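Local coordinates for protein ribonucleoside-diphosphate reductase, alpha chain (Actinobacillus ureae ATCC 25976, PDB 6DQX) that probably reduces ribonucleoside diphosphates to deoxyribonucleotides, as the catalytic alpha subunit of a class Id ribonucleotide reductase, at residues A[278-283]-A[516-521]; A[257-262]-A[408-413]; A[315-320]-A[342-347]. One frame throughout, in Å; residues are numbered along the deposited sequence.

Contact 1. Residues A[278-283]-A[516-521]; sequences IMLPSS and IDQGQS
The side-chain oxygen OE1 of Q518 accepts a nearly straight hydrogen bond from the backbone N of M279 (2.9 Å, 171° at the hydrogen). The donor lies in the carbonyl plane and uses a lone pair of OE1. Carbon atoms of the flanking side chains also press on this oxygen: CG2 of I278 comes to 3.3 Å from Q518 OE1, and CG of L280 stands 3.4 Å from the same atom. Q518 is buried, its amide oxygen satisfied by M279 N while NE2 donates to the backbone O of L346. With both ends bonded to backbone, the rotation of the amide is fixed. CG of Q518 is anti to the carbonyl carbon (chi1 -57°) and the chain runs extended beyond it, alongside I278 and pointing the same way. Just upstream, N273, C275 and E277 belong to a sequence consistent with the finger loop that enters the barrel in class I reductases, and 278-283 carries the chain from there to strand 288-296. Residues 516-521 lie in the loop between helix 502-513 and strand 524-525, so the contact joins two loops of the barrel domain. M279 meets the second loop through its backbone and side chain alike. Its CG sits 3.6 Å from the N of G519, and its CB packs 3.9 Å from the CA of Q518. One water donates both to O of M279 and to O of D517, at 2.8 Å each, bridging the two backbones beside the direct bond. S521 adds a further tie, its OG hydrogen-bonding to O of C275.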
loop_
_atom_site.group_PDB
_atom_site.type_symbol
_atom_site.label_atom_id
_atom_site.label_comp_id
_atom_site.label_asym_id
_atom_site.label_seq_id
_atom_site.Cartn_x
_atom_site.Cartn_y
_atom_site.Cartn_z
ATOM N N ILE A 278 -5.147 -7.474 23.776
ATOM C CA ILE A 278 -6.526 -7.226 23.343
ATOM C C ILE A 278 -7.170 -8.514 22.853
ATOM O O ILE A 278 -6.517 -9.355 22.239
ATOM C CB ILE A 278 -6.554 -6.129 22.244
ATOM C CG1 ILE A 278 -6.000 -4.809 22.828
ATOM C CG2 ILE A 278 -7.951 -5.936 21.669
ATOM C CD1 ILE A 278 -6.875 -4.170 23.893
ATOM N N MET A 279 -8.468 -8.659 23.138
ATOM C CA MET A 279 -9.247 -9.862 22.762
ATOM C C MET A 279 -10.618 -9.415 22.303
ATOM O O MET A 279 -11.607 -9.528 23.040
ATOM C CB MET A 279 -9.354 -10.847 23.949
ATOM C CG MET A 279 -8.006 -11.287 24.496
ATOM S SD MET A 279 -7.284 -12.500 23.418
ATOM C CE MET A 279 -5.530 -12.329 23.702
ATOM N N LEU A 280 -10.674 -8.898 21.066
ATOM C CA LEU A 280 -11.907 -8.316 20.539
ATOM C C LEU A 280 -12.141 -8.844 19.114
ATOM O O LEU A 280 -11.181 -9.236 18.438
ATOM C CB LEU A 280 -11.839 -6.799 20.505
ATOM C CG LEU A 280 -11.665 -6.108 21.854
ATOM C CD1 LEU A 280 -11.381 -4.628 21.650
ATOM C CD2 LEU A 280 -12.915 -6.313 22.706
ATOM N N PRO A 281 -13.410 -8.897 18.696
ATOM C CA PRO A 281 -13.754 -9.472 17.400
ATOM C C PRO A 281 -13.575 -8.447 16.284
ATOM O O PRO A 281 -13.938 -7.272 16.452
ATOM C CB PRO A 281 -15.234 -9.826 17.558
ATOM C CG PRO A 281 -15.762 -8.850 18.548
ATOM C CD PRO A 281 -14.614 -8.675 19.519
ATOM N N SER A 282 -13.011 -8.896 15.170
ATOM C CA SER A 282 -12.930 -8.085 13.952
ATOM C C SER A 282 -13.630 -8.866 12.845
ATOM O O SER A 282 -13.811 -10.078 12.950
ATOM C CB SER A 282 -11.481 -7.764 13.609
ATOM O OG SER A 282 -10.696 -8.931 13.594
ATOM N N SER A 283 -14.086 -8.159 11.806
ATOM C CA SER A 283 -14.873 -8.808 10.747
ATOM C C SER A 283 -14.770 -7.979 9.477
ATOM O O SER A 283 -14.158 -6.931 9.469
ATOM C CB SER A 283 -16.344 -8.862 11.151
ATOM O OG SER A 283 -16.826 -7.551 11.259
ATOM N N ILE A 516 -10.392 -11.107 34.105
ATOM C CA ILE A 516 -10.009 -10.155 33.034
ATOM C C ILE A 516 -10.726 -10.599 31.772
ATOM O O ILE A 516 -10.509 -11.710 31.261
ATOM C CB ILE A 516 -8.474 -10.157 32.818
ATOM C CG1 ILE A 516 -7.745 -9.617 34.055
ATOM C CG2 ILE A 516 -8.095 -9.315 31.583
ATOM C CD1 ILE A 516 -6.260 -9.940 34.079
ATOM N N ASP A 517 -11.617 -9.748 31.280
ATOM C CA ASP A 517 -12.407 -10.114 30.111
ATOM C C ASP A 517 -11.651 -10.042 28.757
ATOM O O ASP A 517 -12.061 -10.711 27.810
ATOM C CB ASP A 517 -13.795 -9.411 30.100
ATOM C CG ASP A 517 -13.714 -7.896 30.243
ATOM O OD1 ASP A 517 -12.603 -7.330 30.149
ATOM O OD2 ASP A 517 -14.789 -7.253 30.431
ATOM N N GLN A 518 -10.581 -9.263 28.673
ATOM C CA GLN A 518 -9.665 -9.339 27.540
ATOM C C GLN A 518 -8.455 -10.186 27.948
ATOM O O GLN A 518 -8.619 -11.292 28.517
ATOM C CB GLN A 518 -9.312 -7.951 27.012
ATOM C CG GLN A 518 -10.502 -7.083 26.588
ATOM C CD GLN A 518 -10.087 -6.025 25.573
ATOM O OE1 GLN A 518 -9.600 -6.355 24.486
ATOM N NE2 GLN A 518 -10.212 -4.763 25.940
ATOM N N GLY A 519 -7.255 -9.713 27.651
ATOM C CA GLY A 519 -6.052 -10.515 27.867
ATOM C C GLY A 519 -4.968 -9.797 28.597
ATOM O O GLY A 519 -5.187 -8.748 29.260
ATOM N N GLN A 520 -3.765 -10.366 28.498
ATOM C CA GLN A 520 -2.643 -9.873 29.228
ATOM C C GLN A 520 -1.355 -10.001 28.407
ATOM O O GLN A 520 -1.097 -11.062 27.867
ATOM C CB GLN A 520 -2.429 -10.694 30.535
ATOM C CG GLN A 520 -3.620 -10.799 31.451
ATOM C CD GLN A 520 -3.294 -11.739 32.601
ATOM O OE1 GLN A 520 -2.357 -11.466 33.374
ATOM N NE2 GLN A 520 -3.986 -12.870 32.675
ATOM N N SER A 521 -0.581 -8.917 28.318
ATOM C CA SER A 521 0.729 -8.958 27.635
ATOM C C SER A 521 1.753 -9.548 28.563
ATOM O O SER A 521 2.182 -8.886 29.503
ATOM C CB SER A 521 1.181 -7.555 27.207
ATOM O OG SER A 521 0.139 -6.953 26.483
HETATM O O HOH W 1 -12.704 -11.139 25.075
#

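Contact 2. Residues A[257-262]-A[408-413]; sequences GRPDVY and NTTLMS
The tight part of this contact is where the phenol of Y262 reaches T409: OH of Y262 lies 2.7 Å from OG1 of T409, a hydrogen bond in which either hydroxyl could donate. The position of the Y262 oxygen is somewhat doubtful, because it also crowds the ring of H343. The two side chains cross at about a right angle, with CB of T409 3.7 Å from CZ of Y262 and CG2 of T409 4.0 Å from CE1 of Y262. At T409 a chi1 of 54° sets OG1 between the backbone N and the carbonyl carbon and leaves the methyl to pack beside the ring.

Packing is looser round P259, which is partly exposed. Its CG lies 3.8 Å from O of T409 and 4.3 Å from CG2 of T410, whose methyl is in turn 4.4 Å from CE2 of Y262. The hydroxyl of T410 turns to the backbone O of L346 instead. P259 stands at the N-cap position of helix 260-264, and its O accepts the N of Y262, so the contact sets the opening turn of a short helix against the loop between helices 367-395 and 418-423 of the reductase barrel domain.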
loop_
_atom_site.group_PDB
_atom_site.type_symbol
_atom_site.label_atom_id
_atom_site.label_comp_id
_atom_site.label_asym_id
_atom_site.label_seq_id
_atom_site.Cartn_x
_atom_site.Cartn_y
_atom_site.Cartn_z
ATOM N N GLY A 257 -12.820 -17.650 26.459
ATOM C CA GLY A 257 -12.839 -16.590 27.456
ATOM C C GLY A 257 -13.578 -15.322 27.082
ATOM O O GLY A 257 -13.501 -14.346 27.822
ATOM N N ARG A 258 -14.257 -15.300 25.927
ATOM C CA ARG A 258 -15.010 -14.114 25.537
ATOM C C ARG A 258 -16.196 -13.869 26.466
ATOM O O ARG A 258 -16.761 -14.826 27.010
ATOM C CB ARG A 258 -15.609 -14.276 24.154
ATOM C CG ARG A 258 -14.593 -14.283 23.052
ATOM C CD ARG A 258 -15.273 -14.614 21.743
ATOM N NE ARG A 258 -15.725 -15.998 21.710
ATOM C CZ ARG A 258 -16.465 -16.545 20.748
ATOM N NH1 ARG A 258 -16.921 -15.828 19.718
ATOM N NH2 ARG A 258 -16.776 -17.823 20.829
ATOM N N PRO A 259 -16.603 -12.598 26.601
ATOM C CA PRO A 259 -17.895 -12.378 27.267
ATOM C C PRO A 259 -19.050 -13.095 26.560
ATOM O O PRO A 259 -19.026 -13.268 25.326
ATOM C CB PRO A 259 -18.096 -10.870 27.169
ATOM C CG PRO A 259 -17.235 -10.417 26.055
ATOM C CD PRO A 259 -16.050 -11.351 26.033
ATOM N N ASP A 260 -20.078 -13.460 27.323
ATOM C CA ASP A 260 -21.253 -14.131 26.757
ATOM C C ASP A 260 -21.810 -13.453 25.502
ATOM O O ASP A 260 -22.217 -14.148 24.548
ATOM C CB ASP A 260 -22.369 -14.260 27.792
ATOM C CG ASP A 260 -22.061 -15.276 28.894
ATOM O OD1 ASP A 260 -21.028 -15.975 28.870
ATOM O OD2 ASP A 260 -22.869 -15.325 29.838
ATOM N N VAL A 261 -21.840 -12.121 25.493
ATOM C CA VAL A 261 -22.404 -11.390 24.341
ATOM C C VAL A 261 -21.728 -11.776 23.030
ATOM O O VAL A 261 -22.410 -11.906 22.006
ATOM C CB VAL A 261 -22.386 -9.857 24.523
ATOM C CG1 VAL A 261 -20.962 -9.329 24.649
ATOM C CG2 VAL A 261 -23.121 -9.161 23.379
ATOM N N TYR A 262 -20.405 -11.994 23.044
ATOM C CA TYR A 262 -19.721 -12.353 21.812
ATOM C C TYR A 262 -19.959 -13.806 21.434
ATOM O O TYR A 262 -20.060 -14.126 20.261
ATOM C CB TYR A 262 -18.229 -12.056 21.906
ATOM C CG TYR A 262 -17.862 -10.567 21.940
ATOM C CD1 TYR A 262 -18.729 -9.575 21.460
ATOM C CD2 TYR A 262 -16.613 -10.169 22.397
ATOM C CE1 TYR A 262 -18.367 -8.231 21.461
ATOM C CE2 TYR A 262 -16.236 -8.821 22.407
ATOM C CZ TYR A 262 -17.115 -7.859 21.924
ATOM O OH TYR A 262 -16.751 -6.538 21.869
ATOM N N ASN A 408 -20.249 -1.235 28.045
ATOM C CA ASN A 408 -18.976 -1.629 27.419
ATOM C C ASN A 408 -18.859 -3.133 27.325
ATOM O O ASN A 408 -19.084 -3.836 28.303
ATOM C CB ASN A 408 -17.851 -1.115 28.278
ATOM C CG ASN A 408 -18.034 0.341 28.625
ATOM O OD1 ASN A 408 -18.448 0.677 29.748
ATOM N ND2 ASN A 408 -17.806 1.223 27.644
ATOM N N THR A 409 -18.507 -3.648 26.143
ATOM C CA THR A 409 -18.494 -5.099 25.947
ATOM C C THR A 409 -17.418 -5.759 26.793
ATOM O O THR A 409 -17.634 -6.854 27.358
ATOM C CB THR A 409 -18.303 -5.511 24.474
ATOM O OG1 THR A 409 -17.129 -4.887 23.960
ATOM C CG2 THR A 409 -19.520 -5.150 23.651
ATOM N N THR A 410 -16.282 -5.063 26.894
ATOM C CA THR A 410 -15.167 -5.448 27.728
ATOM C C THR A 410 -14.715 -4.245 28.548
ATOM O O THR A 410 -14.880 -3.097 28.133
ATOM C CB THR A 410 -13.961 -5.949 26.877
ATOM O OG1 THR A 410 -13.448 -4.865 26.081
ATOM C CG2 THR A 410 -14.407 -7.126 26.010
ATOM N N LEU A 411 -14.135 -4.524 29.707
ATOM C CA LEU A 411 -13.651 -3.534 30.643
ATOM C C LEU A 411 -12.141 -3.576 30.920
ATOM O O LEU A 411 -11.561 -2.510 31.175
ATOM C CB LEU A 411 -14.384 -3.680 31.984
ATOM C CG LEU A 411 -15.791 -3.061 32.087
ATOM C CD1 LEU A 411 -15.750 -1.570 31.721
ATOM C CD2 LEU A 411 -16.802 -3.796 31.246
ATOM N N MET A 412 -11.516 -4.747 30.880
ATOM C CA MET A 412 -10.129 -4.892 31.367
ATOM C C MET A 412 -9.168 -5.602 30.447
ATOM O O MET A 412 -9.512 -6.601 29.834
ATOM C CB MET A 412 -10.109 -5.605 32.742
ATOM C CG MET A 412 -10.677 -4.749 33.861
ATOM S SD MET A 412 -10.735 -5.617 35.442
ATOM C CE MET A 412 -8.960 -5.659 35.696
ATOM N N SER A 413 -7.942 -5.099 30.411
ATOM C CA SER A 413 -6.876 -5.710 29.634
ATOM C C SER A 413 -5.569 -5.269 30.235
ATOM O O SER A 413 -5.437 -4.104 30.651
ATOM C CB SER A 413 -6.957 -5.254 28.158
ATOM O OG SER A 413 -6.724 -3.872 28.036
#

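Contact 3. Residues A[315-320]-A[342-347]; sequences FLDVVM and RHRALG. With EDO (1,2-ethanediol), chain F.
Helix 308-327 runs past the point where helix 334-343 ends: R344 leaves the helical path with positive phi, and the CA atoms of L316 and L346 lie 6.6 Å apart, those of M320 and R344 6.5 Å. The two helices belong to the beta-alpha-beta crossover of the barrel domain that links strand 288-296 to strand 347-351, its parallel neighbour.

A buried salt bridge joins D317 to R344. NE of R344 donates to OD1 of D317 at 3.0 Å with an angle of 159°, and NH2 of R344 adds a weak bond to the same oxygen at 3.2 Å. OD1 lies at the edge of the guanidinium group, close to its plane, and is approached on its syn side with a slight tilt out of the carboxylate plane. The two flat groups stand 69° apart. CG of D317 is anti to its backbone N (chi1 -164°), which swings the carboxylate off the helix to meet the arginine. OD1 also accepts ND2 of N408, and OD2 pairs with NE of R407, so the aspartate is held by several positive or N-H groups, an environment that would probably keep it ionised. NH2 of R344 is hydrogen-bonded to OG of S321. A 1,2-ethanediol, probably from the crystallisation liquor, gives OD2 of D317 another bond through its O2, at 2.6 Å.

Beside the charged pair, the isobutyl group of L346 packs against helix 308-327 at L316: its CD2 is 3.6 Å from O of L316, and its CD1 is 4.0 Å from CB of L316. M320 folds back alongside R344, and its methyl carbon CE stops 4.0 Å from O of A345.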
loop_
_atom_site.group_PDB
_atom_site.type_symbol
_atom_site.label_atom_id
_atom_site.label_comp_id
_atom_site.label_asym_id
_atom_site.label_seq_id
_atom_site.Cartn_x
_atom_site.Cartn_y
_atom_site.Cartn_z
ATOM N N PHE A 315 -14.025 7.578 32.785
ATOM C CA PHE A 315 -13.112 8.365 31.950
ATOM C C PHE A 315 -12.870 7.683 30.618
ATOM O O PHE A 315 -12.920 8.332 29.564
ATOM C CB PHE A 315 -11.780 8.618 32.665
ATOM C CG PHE A 315 -10.777 9.334 31.826
ATOM C CD1 PHE A 315 -10.975 10.661 31.525
ATOM C CD2 PHE A 315 -9.628 8.683 31.347
ATOM C CE1 PHE A 315 -10.057 11.350 30.751
ATOM C CE2 PHE A 315 -8.706 9.364 30.585
ATOM C CZ PHE A 315 -8.910 10.707 30.305
ATOM N N LEU A 316 -12.600 6.382 30.655
ATOM C CA LEU A 316 -12.368 5.622 29.429
ATOM C C LEU A 316 -13.600 5.587 28.525
ATOM O O LEU A 316 -13.484 5.648 27.297
ATOM C CB LEU A 316 -11.873 4.224 29.761
ATOM C CG LEU A 316 -10.443 4.200 30.334
ATOM C CD1 LEU A 316 -10.019 2.780 30.583
ATOM C CD2 LEU A 316 -9.433 4.887 29.408
ATOM N N ASP A 317 -14.790 5.571 29.119
ATOM C CA ASP A 317 -15.988 5.654 28.292
ATOM C C ASP A 317 -16.100 6.991 27.563
ATOM O O ASP A 317 -16.473 7.008 26.406
ATOM C CB ASP A 317 -17.243 5.373 29.090
ATOM C CG ASP A 317 -18.426 5.077 28.207
ATOM O OD1 ASP A 317 -18.325 4.150 27.373
ATOM O OD2 ASP A 317 -19.472 5.756 28.337
ATOM N N VAL A 318 -15.767 8.105 28.212
ATOM C CA VAL A 318 -15.786 9.396 27.479
ATOM C C VAL A 318 -14.677 9.514 26.452
ATOM O O VAL A 318 -14.853 10.175 25.434
ATOM C CB VAL A 318 -15.772 10.638 28.397
ATOM C CG1 VAL A 318 -16.955 10.599 29.288
ATOM C CG2 VAL A 318 -14.533 10.786 29.235
ATOM N N VAL A 319 -13.535 8.867 26.706
ATOM C CA VAL A 319 -12.498 8.743 25.705
ATOM C C VAL A 319 -13.011 8.035 24.448
ATOM O O VAL A 319 -12.805 8.518 23.325
ATOM C CB VAL A 319 -11.236 8.057 26.288
ATOM C CG1 VAL A 319 -10.244 7.709 25.185
ATOM C CG2 VAL A 319 -10.581 8.954 27.355
ATOM N N MET A 320 -13.734 6.925 24.612
ATOM C CA MET A 320 -14.345 6.261 23.467
ATOM C C MET A 320 -15.380 7.151 22.764
ATOM O O MET A 320 -15.448 7.158 21.534
ATOM C CB MET A 320 -15.002 4.931 23.890
ATOM C CG MET A 320 -15.329 3.974 22.743
ATOM S SD MET A 320 -13.968 3.469 21.655
ATOM C CE MET A 320 -12.554 3.524 22.776
ATOM N N ARG A 342 -20.816 0.465 18.291
ATOM C CA ARG A 342 -21.633 -0.661 18.683
ATOM C C ARG A 342 -21.169 -1.413 19.928
ATOM O O ARG A 342 -21.995 -2.019 20.611
ATOM C CB ARG A 342 -21.781 -1.609 17.513
ATOM C CG ARG A 342 -22.382 -0.919 16.307
ATOM C CD ARG A 342 -22.335 -1.804 15.095
ATOM N NE ARG A 342 -23.334 -2.855 15.092
ATOM C CZ ARG A 342 -23.116 -4.172 15.029
ATOM N NH1 ARG A 342 -21.907 -4.715 14.986
ATOM N NH2 ARG A 342 -24.163 -4.970 14.982
ATOM N N HIS A 343 -19.855 -1.395 20.198
ATOM C CA HIS A 343 -19.230 -2.191 21.266
ATOM C C HIS A 343 -18.825 -1.376 22.486
ATOM O O HIS A 343 -18.958 -1.849 23.610
ATOM C CB HIS A 343 -17.946 -2.875 20.742
ATOM C CG HIS A 343 -18.200 -3.978 19.766
ATOM N ND1 HIS A 343 -18.546 -3.772 18.442
ATOM C CD2 HIS A 343 -18.122 -5.308 19.928
ATOM C CE1 HIS A 343 -18.691 -4.950 17.848
ATOM N NE2 HIS A 343 -18.442 -5.897 18.734
ATOM N N ARG A 344 -18.263 -0.193 22.258
ATOM C CA ARG A 344 -17.670 0.626 23.303
ATOM C C ARG A 344 -16.677 -0.162 24.181
ATOM O O ARG A 344 -16.672 -0.039 25.409
ATOM C CB ARG A 344 -18.776 1.273 24.152
ATOM C CG ARG A 344 -19.780 2.094 23.359
ATOM C CD ARG A 344 -20.681 2.926 24.278
ATOM N NE ARG A 344 -19.890 4.008 24.853
ATOM C CZ ARG A 344 -19.661 5.196 24.284
ATOM N NH1 ARG A 344 -20.234 5.546 23.140
ATOM N NH2 ARG A 344 -18.870 6.070 24.885
ATOM N N ALA A 345 -15.848 -1.002 23.558
ATOM C CA ALA A 345 -14.892 -1.806 24.329
ATOM C C ALA A 345 -13.850 -0.940 25.032
ATOM O O ALA A 345 -13.326 0.004 24.435
ATOM C CB ALA A 345 -14.203 -2.823 23.434
ATOM N N LEU A 346 -13.600 -1.224 26.320
ATOM C CA LEU A 346 -12.550 -0.575 27.093
ATOM C C LEU A 346 -11.482 -1.585 27.572
ATOM O O LEU A 346 -11.731 -2.807 27.695
ATOM C CB LEU A 346 -13.122 0.138 28.327
ATOM C CG LEU A 346 -14.380 1.019 28.103
ATOM C CD1 LEU A 346 -14.852 1.585 29.432
ATOM C CD2 LEU A 346 -14.079 2.115 27.086
ATOM N N GLY A 347 -10.326 -1.031 27.901
ATOM C CA GLY A 347 -9.167 -1.807 28.324
ATOM C C GLY A 347 -8.468 -1.171 29.516
ATOM O O GLY A 347 -7.358 -0.674 29.389
HETATM C C1 EDO F . -20.484 10.412 27.581
HETATM O O1 EDO F . -19.487 10.685 26.586
HETATM C C2 EDO F . -20.278 9.054 28.232
HETATM O O2 EDO F . -20.031 8.049 27.256
#

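Along the chain the segments run 257-262, 278-283, 315-320, 342-347, 408-413 and 516-521, so contacts 1 and 2 alternate, and both their spans enclose contact 3. The centres of contacts 1 and 2 lie about 8 Å apart. Those of contacts 2 and 3 are about 12 Å apart, and those of contacts 1 and 3 about 14 Å. The loop 408-413 is the shared middle: the carboxylate of D517 receives the backbone N of L411 and M412 on one flank, while T410 O receives L346 N on the other. Segments far apart in sequence are thus gathered in one buried region of the barrel domain, beside the crossover from strand 288-296 to strand 347-351.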